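Local structure of defensin (Pachyrhizus erosus, 3PSM) at residues A[29-34]-A[42-47]. The protein acts as a dimeric plant defensin of the gamma-thionin family, a small disulfide-rich antimicrobial protein that probably defends the plant against fungi. Residues are numbered along the deposited sequence; the frame is centred on the assembly and turned at random.
Sequences HLIKGR and WCTRNC
Strand 32-35 starts to pair with strand 41-46 through a classic beta bulge, with Ile-31 and Lys-32 set opposite the single residue Thr-44. The two strands form the beta hairpin of the cysteine-stabilised alpha-beta fold of plant defensins. Two hydrogen bonds hold the bulge. Ile-31 N reaches Thr-44 O at 2.9 Å, but the angle at hydrogen is only 144°. Thr-44 N gives a straighter bond of 2.9 Å to Lys-32 O. Further along, Arg-34 and Trp-42 exchange two backbone hydrogen bonds, Arg-34 N to Trp-42 O and Trp-42 N to Arg-34 O. Between these pairs the backbones of Gly-33 and Cys-43 close to 4.3 Å from CA to CA.

The side chain of Ile-31 runs along strand 41-46 toward its C-terminal end. CB lies 3.3 Å from Thr-44 O, the same oxygen that accepts the Ile-31 N-H. CG1 stays near that oxygen and also meets Asn-46 OD1. CD1 reaches the backbone, 3.5 Å from Asn-46 N, and touches Arg-45 C. The side chains of Ile-31 and Asn-46 lie roughly perpendicular, and both amide ends, OD1 and ND2, touch CD1.

Lys-32 lies alongside Thr-44 on the Arg-34 and Trp-42 face. With chi1 at 64°, its CG is set against Thr-44 CB, and the extended chain beyond runs on past Thr-44 so that CE comes near OG1. Arg-34 ends in a salt bridge to Glu-4, and Trp-42 NE1 is hydrogen-bonded to Asp-38 OD1.

Cys-43 points to the other face, where its SG joins Cys-24 of helix 17-27. Leu-30 packs beside this disulfide. The branches of Leu-30 part: CD2 lies against Arg-45 CB, while CD1 touches Cys-43 CB at 3.6 Å and has Cys-43 SG at 4.1 Å.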
loop_
_atom_site.group_PDB
_atom_site.type_symbol
_atom_site.label_atom_id
_atom_site.label_comp_id
_atom_site.label_asym_id
_atom_site.label_seq_id
_atom_site.Cartn_x
_atom_site.Cartn_y
_atom_site.Cartn_z
ATOM N N HIS A 29 -6.379 -8.923 -4.030
ATOM C CA HIS A 29 -6.302 -8.514 -5.431
ATOM C C HIS A 29 -7.431 -7.538 -5.783
ATOM O O HIS A 29 -7.962 -7.516 -6.926
ATOM C CB HIS A 29 -6.189 -9.717 -6.395
ATOM C CG HIS A 29 -4.894 -10.418 -6.153
ATOM N ND1 HIS A 29 -3.644 -9.911 -6.503
ATOM C CD2 HIS A 29 -4.671 -11.600 -5.527
ATOM C CE1 HIS A 29 -2.708 -10.762 -6.124
ATOM N NE2 HIS A 29 -3.312 -11.790 -5.536
ATOM N N LEU A 30 -7.709 -6.666 -4.864
ATOM C CA LEU A 30 -8.734 -5.631 -5.039
ATOM C C LEU A 30 -8.059 -4.316 -5.372
ATOM O O LEU A 30 -6.834 -4.236 -5.590
ATOM C CB LEU A 30 -9.671 -5.590 -3.832
ATOM C CG LEU A 30 -10.317 -6.934 -3.481
ATOM C CD1 LEU A 30 -11.214 -6.822 -2.252
ATOM C CD2 LEU A 30 -11.060 -7.500 -4.690
ATOM N N ILE A 31 -8.817 -3.244 -5.415
ATOM C CA ILE A 31 -8.278 -1.971 -5.887
ATOM C C ILE A 31 -7.375 -1.299 -4.863
ATOM O O ILE A 31 -6.271 -0.869 -5.184
ATOM C CB ILE A 31 -9.396 -1.005 -6.305
ATOM C CG1 ILE A 31 -10.227 -1.570 -7.453
ATOM C CG2 ILE A 31 -8.829 0.361 -6.657
ATOM C CD1 ILE A 31 -11.501 -0.775 -7.657
ATOM N N LYS A 32 -7.837 -1.189 -3.632
ATOM C CA LYS A 32 -7.156 -0.451 -2.584
ATOM C C LYS A 32 -7.785 -0.780 -1.260
ATOM O O LYS A 32 -8.873 -1.389 -1.184
ATOM C CB LYS A 32 -7.161 1.053 -2.832
ATOM C CG LYS A 32 -8.542 1.654 -2.828
ATOM C CD LYS A 32 -8.518 3.147 -3.109
ATOM C CE LYS A 32 -9.905 3.762 -3.061
ATOM N NZ LYS A 32 -9.769 5.223 -3.216
ATOM N N GLY A 33 -7.107 -0.395 -0.197
ATOM C CA GLY A 33 -7.628 -0.514 1.138
ATOM C C GLY A 33 -7.292 0.695 1.988
ATOM O O GLY A 33 -6.282 1.360 1.768
ATOM N N ARG A 34 -8.110 0.898 3.015
ATOM C CA ARG A 34 -7.859 1.916 4.016
ATOM C C ARG A 34 -8.479 1.482 5.337
ATOM O O ARG A 34 -9.494 0.763 5.350
ATOM C CB ARG A 34 -8.409 3.277 3.628
ATOM C CG ARG A 34 -9.932 3.256 3.485
ATOM C CD ARG A 34 -10.500 4.625 3.311
ATOM N NE ARG A 34 -11.937 4.553 3.082
ATOM C CZ ARG A 34 -12.765 5.580 3.232
ATOM N NH1 ARG A 34 -12.317 6.755 3.639
ATOM N NH2 ARG A 34 -14.039 5.326 2.949
ATOM N N TRP A 42 -10.939 -1.815 5.263
ATOM C CA TRP A 42 -11.956 -1.836 4.232
ATOM C C TRP A 42 -11.275 -1.800 2.867
ATOM O O TRP A 42 -10.427 -0.971 2.595
ATOM C CB TRP A 42 -12.866 -0.599 4.353
ATOM C CG TRP A 42 -13.730 -0.616 5.599
ATOM C CD1 TRP A 42 -13.321 -0.398 6.890
ATOM C CD2 TRP A 42 -15.144 -0.834 5.641
ATOM N NE1 TRP A 42 -14.433 -0.503 7.707
ATOM C CE2 TRP A 42 -15.543 -0.766 6.995
ATOM C CE3 TRP A 42 -16.120 -1.115 4.675
ATOM C CZ2 TRP A 42 -16.848 -0.962 7.390
ATOM C CZ3 TRP A 42 -17.439 -1.283 5.107
ATOM C CH2 TRP A 42 -17.769 -1.189 6.444
ATOM N N CYS A 43 -11.687 -2.747 2.006
ATOM C CA CYS A 43 -11.192 -2.826 0.680
ATOM C C CYS A 43 -12.216 -2.249 -0.306
ATOM O O CYS A 43 -13.435 -2.445 -0.164
ATOM C CB CYS A 43 -10.917 -4.273 0.227
ATOM S SG CYS A 43 -9.789 -5.232 1.250
ATOM N N THR A 44 -11.722 -1.611 -1.331
ATOM C CA THR A 44 -12.507 -1.161 -2.489
ATOM C C THR A 44 -12.279 -2.100 -3.654
ATOM O O THR A 44 -11.152 -2.469 -3.945
ATOM C CB THR A 44 -12.119 0.276 -2.869
ATOM O OG1 THR A 44 -12.425 1.126 -1.750
ATOM C CG2 THR A 44 -12.906 0.797 -4.046
ATOM N N ARG A 45 -13.369 -2.468 -4.318
ATOM C CA ARG A 45 -13.347 -3.361 -5.459
ATOM C C ARG A 45 -14.274 -2.855 -6.559
ATOM O O ARG A 45 -15.214 -2.115 -6.320
ATOM C CB ARG A 45 -13.830 -4.744 -5.042
ATOM C CG ARG A 45 -15.321 -4.780 -4.672
ATOM C CD ARG A 45 -15.746 -6.247 -4.425
ATOM N NE ARG A 45 -17.159 -6.050 -4.025
ATOM C CZ ARG A 45 -17.698 -5.625 -2.897
ATOM N NH1 ARG A 45 -16.769 -5.387 -2.013
ATOM N NH2 ARG A 45 -19.028 -5.535 -2.843
ATOM N N ASN A 46 -13.986 -3.254 -7.809
ATOM C CA ASN A 46 -14.950 -3.090 -8.902
ATOM C C ASN A 46 -16.203 -3.895 -8.618
ATOM O O ASN A 46 -16.067 -5.047 -8.167
ATOM C CB ASN A 46 -14.253 -3.551 -10.182
ATOM C CG ASN A 46 -13.086 -2.659 -10.557
ATOM O OD1 ASN A 46 -11.906 -3.095 -10.528
ATOM N ND2 ASN A 46 -13.346 -1.422 -10.850
ATOM N N CYS A 47 -17.391 -3.297 -8.844
ATOM C CA CYS A 47 -18.690 -3.881 -8.475
ATOM C C CYS A 47 -19.758 -3.454 -9.469
ATOM O O CYS A 47 -19.407 -2.991 -10.576
ATOM C CB CYS A 47 -19.163 -3.535 -7.009
ATOM S SG CYS A 47 -19.384 -1.796 -6.723
ATOM O OXT CYS A 47 -20.963 -3.541 -9.210
#